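Ribonuclease J (Methanolobus psychrophilus R15, PDB 5HAB) probably degrades RNA from its 5' end as an exoribonuclease of the beta-CASP group of metallo-beta-lactamase-fold hydrolases. Local coordinates at residues 225-239 / 407-420. The protein carries 1 engineered substitution. Numbering follows the deposited sequence.
Sequences LITESTNAGRNGKTP and VSGHAYREDHWELL. With SO4 (sulfate ion), chain K; nucleotides of chain D.
Tyr412, at the N-cap position of helix 413-420, is sandwiched: Arg234 CB stands 3.9 Å from its ring centroid over one face, and Thr238 CA lies 3.8 Å from that centroid over the opposite one. Polar bonds clamp this tight part. Arg413 N donates to Arg234 O (3.0 Å) and Glu414 N to Gly236 O, so loop carbonyls take up amides of the helix's first turn. Asp415 OD2 accepts two donors, Thr238 N on its syn lone pair (2.7 Å) and Tyr412 N on its anti one.

Deeper, His410 ND1 gives a 166° bond to Glu228 OE1, 2.7 Å long and in the imidazole plane, while Thr230 CG2 covers one ring face. A water joins Glu228 OE2, Asn231 N, Ala411 O and His416 NE2.

The looser side is outward, where Arg234 is exposed. Arg413, bent at chi3 (-50°), turns NH2 to O3 of a sulfate probably from the crystallisation liquor (3.2 Å); Asn235 OD1 accepts from Asp403 N of the second subunit.

At the RNA end, Ser408 OG and Gly409 N bind phosphate oxygens of A1 of chain D. Glu228 helps set the rotation of the His410 ring, leaving NE2 to make a weak hydrogen bond to an RNA phosphate.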
ATOM      1  N   LEU B 225      12.128 -29.866 -12.240  1.00 38.99           N
ATOM      2  CA  LEU B 225      11.217 -28.904 -12.833  1.00 28.53           C
ATOM      3  C   LEU B 225      11.770 -27.505 -12.609  1.00 30.58           C
ATOM      4  O   LEU B 225      12.067 -27.120 -11.474  1.00 27.68           O
ATOM      5  CB  LEU B 225       9.812 -29.036 -12.234  1.00 27.43           C
ATOM      6  CG  LEU B 225       8.815 -27.917 -12.554  1.00 27.22           C
ATOM      7  CD1 LEU B 225       8.548 -27.834 -14.047  1.00 29.77           C
ATOM      8  CD2 LEU B 225       7.508 -28.107 -11.791  1.00 26.55           C
ATOM      9  N   ILE B 226      11.954 -26.772 -13.700  1.00 25.49           N
ATOM     10  CA  ILE B 226      12.252 -25.353 -13.630  1.00 23.89           C
ATOM     11  C   ILE B 226      10.959 -24.655 -13.986  1.00 35.50           C
ATOM     12  O   ILE B 226      10.436 -24.841 -15.083  1.00 32.51           O
ATOM     13  CB  ILE B 226      13.392 -24.938 -14.575  1.00 22.79           C
ATOM     14  CG1 ILE B 226      14.705 -25.619 -14.178  1.00 42.10           C
ATOM     15  CG2 ILE B 226      13.531 -23.413 -14.623  1.00 16.28           C
ATOM     16  CD1 ILE B 226      14.991 -26.897 -14.941  1.00 37.93           C
ATOM     17  N   THR B 227      10.422 -23.871 -13.061  1.00 30.00           N
ATOM     18  CA  THR B 227       9.133 -23.239 -13.302  1.00 23.97           C
ATOM     19  C   THR B 227       9.145 -21.826 -12.730  1.00 28.00           C
ATOM     20  O   THR B 227       9.900 -21.522 -11.808  1.00 28.37           O
ATOM     21  CB  THR B 227       7.970 -24.078 -12.715  1.00 31.08           C
ATOM     22  OG1 THR B 227       6.716 -23.553 -13.164  1.00 38.98           O
ATOM     23  CG2 THR B 227       7.999 -24.091 -11.194  1.00 23.11           C
ATOM     24  N   GLU B 228       8.332 -20.957 -13.318  1.00 30.09           N
ATOM     25  CA  GLU B 228       8.270 -19.556 -12.913  1.00 33.03           C
ATOM     26  C   GLU B 228       7.691 -19.404 -11.507  1.00 25.45           C
ATOM     27  O   GLU B 228       6.880 -20.212 -11.072  1.00 25.83           O
ATOM     28  CB  GLU B 228       7.431 -18.759 -13.916  1.00 30.79           C
ATOM     29  CG  GLU B 228       5.963 -19.172 -13.939  1.00 34.97           C
ATOM     30  CD  GLU B 228       5.065 -18.118 -14.559  1.00 36.75           C
ATOM     31  OE1 GLU B 228       5.222 -17.841 -15.760  1.00 34.89           O
ATOM     32  OE2 GLU B 228       4.205 -17.563 -13.843  1.00 40.67           O
ATOM     33  N   SER B 229       8.125 -18.373 -10.793  1.00 25.23           N
ATOM     34  CA  SER B 229       7.553 -18.076  -9.487  1.00 29.47           C
ATOM     35  C   SER B 229       6.785 -16.756  -9.522  1.00 34.31           C
ATOM     36  O   SER B 229       6.268 -16.317  -8.502  1.00 27.18           O
ATOM     37  CB  SER B 229       8.648 -18.009  -8.429  1.00 24.87           C
ATOM     38  OG  SER B 229       9.497 -16.905  -8.668  1.00 22.57           O
ATOM     39  N   THR B 230       6.711 -16.156 -10.710  1.00 23.42           N
ATOM     40  CA  THR B 230       6.209 -14.797 -10.925  1.00 33.62           C
ATOM     41  C   THR B 230       4.925 -14.430 -10.175  1.00 32.61           C
ATOM     42  O   THR B 230       4.867 -13.388  -9.527  1.00 30.55           O
ATOM     43  CB  THR B 230       5.957 -14.550 -12.433  1.00 32.47           C
ATOM     44  OG1 THR B 230       7.100 -14.974 -13.184  1.00 41.99           O
ATOM     45  CG2 THR B 230       5.702 -13.077 -12.708  1.00 33.99           C
ATOM     46  N   ASN B 231       3.909 -15.283 -10.253  1.00 25.08           N
ATOM     47  CA  ASN B 231       2.638 -15.008  -9.590  1.00 28.96           C
ATOM     48  C   ASN B 231       2.298 -16.133  -8.631  1.00 27.80           C
ATOM     49  O   ASN B 231       1.131 -16.338  -8.301  1.00 37.53           O
ATOM     50  CB  ASN B 231       1.500 -14.850 -10.609  1.00 27.05           C
ATOM     51  CG  ASN B 231       1.453 -13.471 -11.232  1.00 39.23           C
ATOM     52  OD1 ASN B 231       2.190 -12.568 -10.836  1.00 37.63           O
ATOM     53  ND2 ASN B 231       0.586 -13.301 -12.221  1.00 38.11           N
ATOM     54  N   ALA B 232       3.316 -16.864  -8.187  1.00 30.79           N
ATOM     55  CA  ALA B 232       3.122 -17.948  -7.227  1.00 32.52           C
ATOM     56  C   ALA B 232       2.565 -17.418  -5.910  1.00 35.06           C
ATOM     57  O   ALA B 232       1.971 -18.161  -5.130  1.00 39.46           O
ATOM     58  CB  ALA B 232       4.424 -18.689  -6.988  1.00 29.19           C
ATOM     59  N   GLY B 233       2.786 -16.133  -5.660  1.00 34.30           N
ATOM     60  CA  GLY B 233       2.255 -15.481  -4.482  1.00 41.23           C
ATOM     61  C   GLY B 233       0.778 -15.154  -4.584  1.00 51.92           C
ATOM     62  O   GLY B 233       0.119 -14.959  -3.565  1.00 49.00           O
ATOM     63  N   ARG B 234       0.253 -15.098  -5.808  1.00 44.67           N
ATOM     64  CA  ARG B 234      -1.153 -14.753  -6.008  1.00 32.59           C
ATOM     65  C   ARG B 234      -2.045 -15.947  -5.721  1.00 38.49           C
ATOM     66  O   ARG B 234      -1.786 -17.072  -6.148  1.00 35.07           O
ATOM     67  CB  ARG B 234      -1.399 -14.226  -7.426  1.00 31.57           C
ATOM     68  CG  ARG B 234      -0.720 -12.892  -7.686  1.00 30.81           C
ATOM     69  CD  ARG B 234      -1.099 -12.280  -9.024  1.00 34.91           C
ATOM     70  NE  ARG B 234      -0.545 -10.932  -9.141  1.00 64.17           N
ATOM     71  CZ  ARG B 234      -0.627 -10.170 -10.226  1.00 73.93           C
ATOM     72  NH1 ARG B 234      -1.239 -10.617 -11.314  1.00 62.79           N
ATOM     73  NH2 ARG B 234      -0.086  -8.958 -10.224  1.00 68.57           N
ATOM     74  N   ASN B 235      -3.098 -15.673  -4.970  1.00 37.82           N
ATOM     75  CA  ASN B 235      -3.991 -16.696  -4.466  1.00 35.39           C
ATOM     76  C   ASN B 235      -4.922 -17.245  -5.548  1.00 32.17           C
ATOM     77  O   ASN B 235      -5.378 -16.509  -6.423  1.00 41.09           O
ATOM     78  CB  ASN B 235      -4.796 -16.115  -3.300  1.00 56.43           C
ATOM     79  CG  ASN B 235      -5.907 -17.021  -2.853  1.00 45.26           C
ATOM     80  OD1 ASN B 235      -6.940 -17.124  -3.513  1.00 56.99           O
ATOM     81  ND2 ASN B 235      -5.705 -17.690  -1.722  1.00 59.90           N
ATOM     82  N   GLY B 236      -5.195 -18.543  -5.484  1.00 34.55           N
ATOM     83  CA  GLY B 236      -6.166 -19.164  -6.366  1.00 30.16           C
ATOM     84  C   GLY B 236      -5.618 -19.631  -7.698  1.00 41.89           C
ATOM     85  O   GLY B 236      -4.497 -20.132  -7.780  1.00 35.08           O
ATOM     86  N   LYS B 237      -6.428 -19.486  -8.741  1.00 37.69           N
ATOM     87  CA  LYS B 237      -6.049 -19.915 -10.083  1.00 34.77           C
ATOM     88  C   LYS B 237      -6.108 -18.729 -11.032  1.00 38.33           C
ATOM     89  O   LYS B 237      -6.884 -17.797 -10.812  1.00 33.83           O
ATOM     90  CB  LYS B 237      -6.955 -21.042 -10.577  1.00 32.77           C
ATOM     91  CG  LYS B 237      -8.369 -20.601 -10.914  1.00 38.57           C
ATOM     92  CD  LYS B 237      -9.213 -21.771 -11.391  1.00 47.51           C
ATOM     93  CE  LYS B 237      -8.702 -22.327 -12.710  1.00 53.26           C
ATOM     94  NZ  LYS B 237      -9.558 -23.448 -13.187  1.00 63.54           N
ATOM     95  N   THR B 238      -5.260 -18.734 -12.059  1.00 38.11           N
ATOM     96  CA  THR B 238      -5.276 -17.655 -13.035  1.00 35.20           C
ATOM     97  C   THR B 238      -6.605 -17.652 -13.772  1.00 32.52           C
ATOM     98  O   THR B 238      -7.027 -18.681 -14.295  1.00 38.85           O
ATOM     99  CB  THR B 238      -4.143 -17.773 -14.075  1.00 30.79           C
ATOM    100  OG1 THR B 238      -2.906 -18.068 -13.420  1.00 33.76           O
ATOM    101  CG2 THR B 238      -3.997 -16.468 -14.822  1.00 31.19           C
ATOM    102  N   PRO B 239      -7.283 -16.501 -13.791  1.00 32.33           N
ATOM    103  CA  PRO B 239      -8.511 -16.391 -14.582  1.00 29.85           C
ATOM    104  C   PRO B 239      -8.237 -16.646 -16.060  1.00 37.42           C
ATOM    105  O   PRO B 239      -7.169 -16.289 -16.552  1.00 38.81           O
ATOM    106  CB  PRO B 239      -8.969 -14.946 -14.339  1.00 30.54           C
ATOM    107  CG  PRO B 239      -7.805 -14.249 -13.719  1.00 33.27           C
ATOM    108  CD  PRO B 239      -7.020 -15.292 -12.996  1.00 35.64           C
ATOM    109  N   VAL B 407      -6.322  -9.793 -18.189  1.00 41.66           N
ATOM    110  CA  VAL B 407      -6.153 -10.950 -17.338  1.00 32.87           C
ATOM    111  C   VAL B 407      -4.690 -11.392 -17.435  1.00 40.42           C
ATOM    112  O   VAL B 407      -4.083 -11.312 -18.503  1.00 35.48           O
ATOM    113  CB  VAL B 407      -7.140 -12.054 -17.738  1.00 42.19           C
ATOM    114  CG1 VAL B 407      -6.512 -13.411 -17.609  1.00 45.27           C
ATOM    115  CG2 VAL B 407      -8.402 -11.967 -16.877  1.00 42.07           C
ATOM    116  N   SER B 408      -4.117 -11.822 -16.315  1.00 41.65           N
ATOM    117  CA  SER B 408      -2.701 -12.199 -16.256  1.00 35.62           C
ATOM    118  C   SER B 408      -2.334 -13.380 -17.154  1.00 42.33           C
ATOM    119  O   SER B 408      -3.136 -14.293 -17.370  1.00 33.02           O
ATOM    120  CB  SER B 408      -2.302 -12.538 -14.818  1.00 28.24           C
ATOM    121  OG  SER B 408      -0.949 -12.965 -14.770  1.00 31.63           O
ATOM    122  N   GLY B 409      -1.103 -13.366 -17.653  1.00 28.65           N
ATOM    123  CA  GLY B 409      -0.590 -14.482 -18.424  1.00 41.86           C
ATOM    124  C   GLY B 409       0.173 -15.523 -17.618  1.00 39.99           C
ATOM    125  O   GLY B 409       0.736 -16.452 -18.194  1.00 31.61           O
ATOM    126  N   HIS B 410       0.172 -15.401 -16.290  1.00 38.08           N
ATOM    127  CA  HIS B 410       0.999 -16.273 -15.451  1.00 31.15           C
ATOM    128  C   HIS B 410       0.202 -17.118 -14.454  1.00 31.14           C
ATOM    129  O   HIS B 410      -0.836 -16.699 -13.942  1.00 34.91           O
ATOM    130  CB  HIS B 410       2.032 -15.444 -14.678  1.00 29.42           C
ATOM    131  CG  HIS B 410       3.021 -14.735 -15.549  1.00 32.03           C
ATOM    132  ND1 HIS B 410       4.141 -15.353 -16.061  1.00 27.00           N
ATOM    133  CD2 HIS B 410       3.062 -13.454 -15.991  1.00 33.44           C
ATOM    134  CE1 HIS B 410       4.825 -14.486 -16.786  1.00 39.68           C
ATOM    135  NE2 HIS B 410       4.193 -13.327 -16.758  1.00 32.13           N
ATOM    136  N   ALA B 411       0.729 -18.304 -14.164  1.00 29.01           N
ATOM    137  CA  ALA B 411       0.112 -19.245 -13.236  1.00 28.96           C
ATOM    138  C   ALA B 411       0.020 -18.691 -11.813  1.00 39.14           C
ATOM    139  O   ALA B 411       0.956 -18.063 -11.306  1.00 27.42           O
ATOM    140  CB  ALA B 411       0.890 -20.546 -13.229  1.00 26.11           C
ATOM    141  N   TYR B 412      -1.119 -18.927 -11.174  1.00 34.17           N
ATOM    142  CA  TYR B 412      -1.290 -18.553  -9.776  1.00 37.63           C
ATOM    143  C   TYR B 412      -0.851 -19.720  -8.893  1.00 29.37           C
ATOM    144  O   TYR B 412      -0.434 -20.761  -9.400  1.00 34.30           O
ATOM    145  CB  TYR B 412      -2.745 -18.165  -9.481  1.00 32.78           C
ATOM    146  CG  TYR B 412      -3.143 -16.801 -10.000  1.00 35.18           C
ATOM    147  CD1 TYR B 412      -2.323 -16.104 -10.876  1.00 21.98           C
ATOM    148  CD2 TYR B 412      -4.334 -16.203  -9.601  1.00 27.35           C
ATOM    149  CE1 TYR B 412      -2.683 -14.854 -11.355  1.00 29.88           C
ATOM    150  CE2 TYR B 412      -4.699 -14.951 -10.069  1.00 23.75           C
ATOM    151  CZ  TYR B 412      -3.871 -14.284 -10.947  1.00 35.35           C
ATOM    152  OH  TYR B 412      -4.225 -13.041 -11.423  1.00 36.09           O
ATOM    153  N   ARG B 413      -0.946 -19.539  -7.582  1.00 29.02           N
ATOM    154  CA  ARG B 413      -0.470 -20.532  -6.621  1.00 34.67           C
ATOM    155  C   ARG B 413      -1.047 -21.931  -6.860  1.00 30.66           C
ATOM    156  O   ARG B 413      -0.302 -22.909  -6.882  1.00 38.79           O
ATOM    157  CB  ARG B 413      -0.757 -20.056  -5.185  1.00 23.94           C
ATOM    158  CG  ARG B 413      -0.264 -21.014  -4.109  1.00 35.97           C
ATOM    159  CD  ARG B 413      -0.539 -20.532  -2.680  1.00 42.26           C
ATOM    160  NE  ARG B 413      -0.105 -19.152  -2.447  1.00 42.51           N
ATOM    161  CZ  ARG B 413      -0.889 -18.169  -2.010  1.00 47.16           C
ATOM    162  NH1 ARG B 413      -2.174 -18.391  -1.758  1.00 46.38           N
ATOM    163  NH2 ARG B 413      -0.383 -16.955  -1.827  1.00 46.99           N
ATOM    164  N   GLU B 414      -2.359 -22.035  -7.049  1.00 28.53           N
ATOM    165  CA  GLU B 414      -2.997 -23.345  -7.178  1.00 27.18           C
ATOM    166  C   GLU B 414      -2.698 -24.000  -8.527  1.00 32.86           C
ATOM    167  O   GLU B 414      -2.702 -25.232  -8.648  1.00 40.42           O
ATOM    168  CB  GLU B 414      -4.509 -23.227  -6.973  1.00 34.24           C
ATOM    169  CG  GLU B 414      -4.908 -22.624  -5.633  1.00 35.95           C
ATOM    170  CD  GLU B 414      -4.195 -23.275  -4.465  1.00 40.60           C
ATOM    171  OE1 GLU B 414      -4.156 -24.521  -4.415  1.00 42.46           O
ATOM    172  OE2 GLU B 414      -3.690 -22.546  -3.588  1.00 34.01           O
ATOM    173  N   ASP B 415      -2.447 -23.176  -9.538  1.00 29.39           N
ATOM    174  CA  ASP B 415      -1.979 -23.682 -10.823  1.00 40.40           C
ATOM    175  C   ASP B 415      -0.631 -24.382 -10.640  1.00 36.00           C
ATOM    176  O   ASP B 415      -0.406 -25.480 -11.159  1.00 37.47           O
ATOM    177  CB  ASP B 415      -1.866 -22.547 -11.837  1.00 30.22           C
ATOM    178  CG  ASP B 415      -3.192 -21.856 -12.077  1.00 36.36           C
ATOM    179  OD1 ASP B 415      -4.169 -22.555 -12.409  1.00 44.56           O
ATOM    180  OD2 ASP B 415      -3.263 -20.616 -11.921  1.00 40.19           O
ATOM    181  N   HIS B 416       0.257 -23.752  -9.876  1.00 29.90           N
ATOM    182  CA  HIS B 416       1.543 -24.363  -9.552  1.00 28.30           C
ATOM    183  C   HIS B 416       1.370 -25.609  -8.707  1.00 33.60           C
ATOM    184  O   HIS B 416       2.105 -26.579  -8.868  1.00 29.16           O
ATOM    185  CB  HIS B 416       2.446 -23.365  -8.832  1.00 20.79           C
ATOM    186  CG  HIS B 416       3.112 -22.394  -9.753  1.00 31.94           C
ATOM    187  ND1 HIS B 416       4.001 -22.792 -10.728  1.00 28.29           N
ATOM    188  CD2 HIS B 416       3.019 -21.045  -9.851  1.00 30.17           C
ATOM    189  CE1 HIS B 416       4.429 -21.730 -11.387  1.00 26.71           C
ATOM    190  NE2 HIS B 416       3.850 -20.658 -10.875  1.00 31.06           N
ATOM    191  N   TRP B 417       0.394 -25.575  -7.807  1.00 35.22           N
ATOM    192  CA  TRP B 417       0.063 -26.720  -6.965  1.00 34.82           C
ATOM    193  C   TRP B 417      -0.271 -27.943  -7.823  1.00 39.14           C
ATOM    194  O   TRP B 417       0.307 -29.028  -7.657  1.00 48.23           O
ATOM    195  CB  TRP B 417      -1.109 -26.359  -6.048  1.00 38.78           C
ATOM    196  CG  TRP B 417      -1.563 -27.447  -5.140  1.00 35.41           C
ATOM    197  CD1 TRP B 417      -2.621 -28.283  -5.328  1.00 46.30           C
ATOM    198  CD2 TRP B 417      -0.995 -27.793  -3.873  1.00 37.69           C
ATOM    199  NE1 TRP B 417      -2.739 -29.144  -4.264  1.00 41.76           N
ATOM    200  CE2 TRP B 417      -1.753 -28.865  -3.358  1.00 35.80           C
ATOM    201  CE3 TRP B 417       0.085 -27.310  -3.131  1.00 39.63           C
ATOM    202  CZ2 TRP B 417      -1.465 -29.459  -2.132  1.00 35.70           C
ATOM    203  CZ3 TRP B 417       0.367 -27.901  -1.912  1.00 50.20           C
ATOM    204  CH2 TRP B 417      -0.403 -28.963  -1.426  1.00 44.40           C
ATOM    205  N   GLU B 418      -1.189 -27.754  -8.764  1.00 38.80           N
ATOM    206  CA  GLU B 418      -1.614 -28.848  -9.626  1.00 39.17           C
ATOM    207  C   GLU B 418      -0.509 -29.286 -10.594  1.00 39.86           C
ATOM    208  O   GLU B 418      -0.369 -30.478 -10.880  1.00 48.98           O
ATOM    209  CB  GLU B 418      -2.880 -28.451 -10.386  1.00 40.22           C
ATOM    210  CG  GLU B 418      -4.065 -28.210  -9.451  1.00 60.23           C
ATOM    211  CD  GLU B 418      -5.406 -28.295 -10.151  1.00 90.92           C
ATOM    212  OE1 GLU B 418      -6.441 -28.216  -9.454  1.00 65.61           O
ATOM    213  OE2 GLU B 418      -5.428 -28.449 -11.392  1.00 95.96           O
ATOM    214  N   LEU B 419       0.277 -28.336 -11.089  1.00 35.33           N
ATOM    215  CA  LEU B 419       1.423 -28.679 -11.936  1.00 40.82           C
ATOM    216  C   LEU B 419       2.378 -29.592 -11.168  1.00 41.80           C
ATOM    217  O   LEU B 419       2.864 -30.600 -11.688  1.00 40.89           O
ATOM    218  CB  LEU B 419       2.158 -27.422 -12.406  1.00 33.63           C
ATOM    219  CG  LEU B 419       3.434 -27.665 -13.222  1.00 39.41           C
ATOM    220  CD1 LEU B 419       3.117 -28.390 -14.516  1.00 38.05           C
ATOM    221  CD2 LEU B 419       4.158 -26.364 -13.511  1.00 28.75           C
ATOM    222  N   LEU B 420       2.631 -29.222  -9.919  1.00 38.94           N
ATOM    223  CA  LEU B 420       3.510 -29.977  -9.046  1.00 37.06           C
ATOM    224  C   LEU B 420       2.944 -31.376  -8.813  1.00 46.86           C
ATOM    225  O   LEU B 420       3.691 -32.352  -8.755  1.00 46.43           O
ATOM    226  CB  LEU B 420       3.692 -29.235  -7.722  1.00 40.05           C
ATOM    227  CG  LEU B 420       5.097 -29.153  -7.135  1.00 43.43           C
ATOM    228  CD1 LEU B 420       6.095 -28.829  -8.229  1.00 28.23           C
ATOM    229  CD2 LEU B 420       5.135 -28.081  -6.064  1.00 31.26           C
TER
HETATM  230  S   SO4 K 503      -2.755 -14.927   0.505  1.00 94.34           S
HETATM  231  O1  SO4 K 503      -3.464 -13.774   1.052  1.00 87.80           O
HETATM  232  O2  SO4 K 503      -3.622 -16.103   0.547  1.00 81.02           O
HETATM  233  O3  SO4 K 503      -2.379 -14.645  -0.877  1.00 69.64           O
HETATM  234  O4  SO4 K 503      -1.553 -15.178   1.296  1.00110.60           O
ATOM    235  OP3   A D   1      -0.331  -9.016 -16.564  1.00 60.06           O
ATOM    236  P     A D   1       0.645 -10.130 -16.632  1.00 52.80           P
ATOM    237  OP1   A D   1       0.512 -10.799 -17.951  1.00 49.39           O
ATOM    238  OP2   A D   1       0.510 -10.939 -15.395  1.00 51.04           O
ATOM    239  O5'   A D   1       2.091  -9.483 -16.539  1.00 68.43           O
ATOM    240  C5'   A D   1       2.475  -8.392 -17.369  1.00 84.49           C
ATOM    241  C4'   A D   1       3.977  -8.259 -17.414  1.00 94.56           C
ATOM    242  O4'   A D   1       4.433  -7.727 -16.139  1.00 88.52           O
ATOM    243  C3'   A D   1       4.722  -9.576 -17.623  1.00 84.04           C
ATOM    244  O3'   A D   1       5.877  -9.381 -18.435  1.00105.02           O
ATOM    245  C2'   A D   1       5.130  -9.977 -16.208  1.00 84.75           C
ATOM    246  O2'   A D   1       6.284 -10.788 -16.141  1.00 83.99           O
ATOM    247  C1'   A D   1       5.350  -8.623 -15.535  1.00 97.70           C
ATOM    248  N9    A D   1       5.058  -8.659 -14.097  1.00107.17           N
ATOM    249  C8    A D   1       4.005  -9.319 -13.503  1.00 90.78           C
ATOM    250  N7    A D   1       3.968  -9.211 -12.198  1.00 88.12           N
ATOM    251  C5    A D   1       5.077  -8.428 -11.904  1.00102.41           C
ATOM    252  C6    A D   1       5.593  -7.954 -10.685  1.00106.15           C
ATOM    253  N6    A D   1       5.037  -8.208  -9.494  1.00 88.68           N
ATOM    254  N1    A D   1       6.715  -7.197 -10.734  1.00111.50           N
ATOM    255  C2    A D   1       7.271  -6.944 -11.928  1.00 99.33           C
ATOM    256  N3    A D   1       6.879  -7.333 -13.142  1.00 95.64           N
ATOM    257  C4    A D   1       5.762  -8.083 -13.063  1.00102.13           C
TER
HETATM  258  O   HOH W   1       3.864 -18.105 -11.302  1.00 29.32           O
HETATM  259  O   HOH W   2      -5.880 -21.185 -13.967  1.00 42.37           O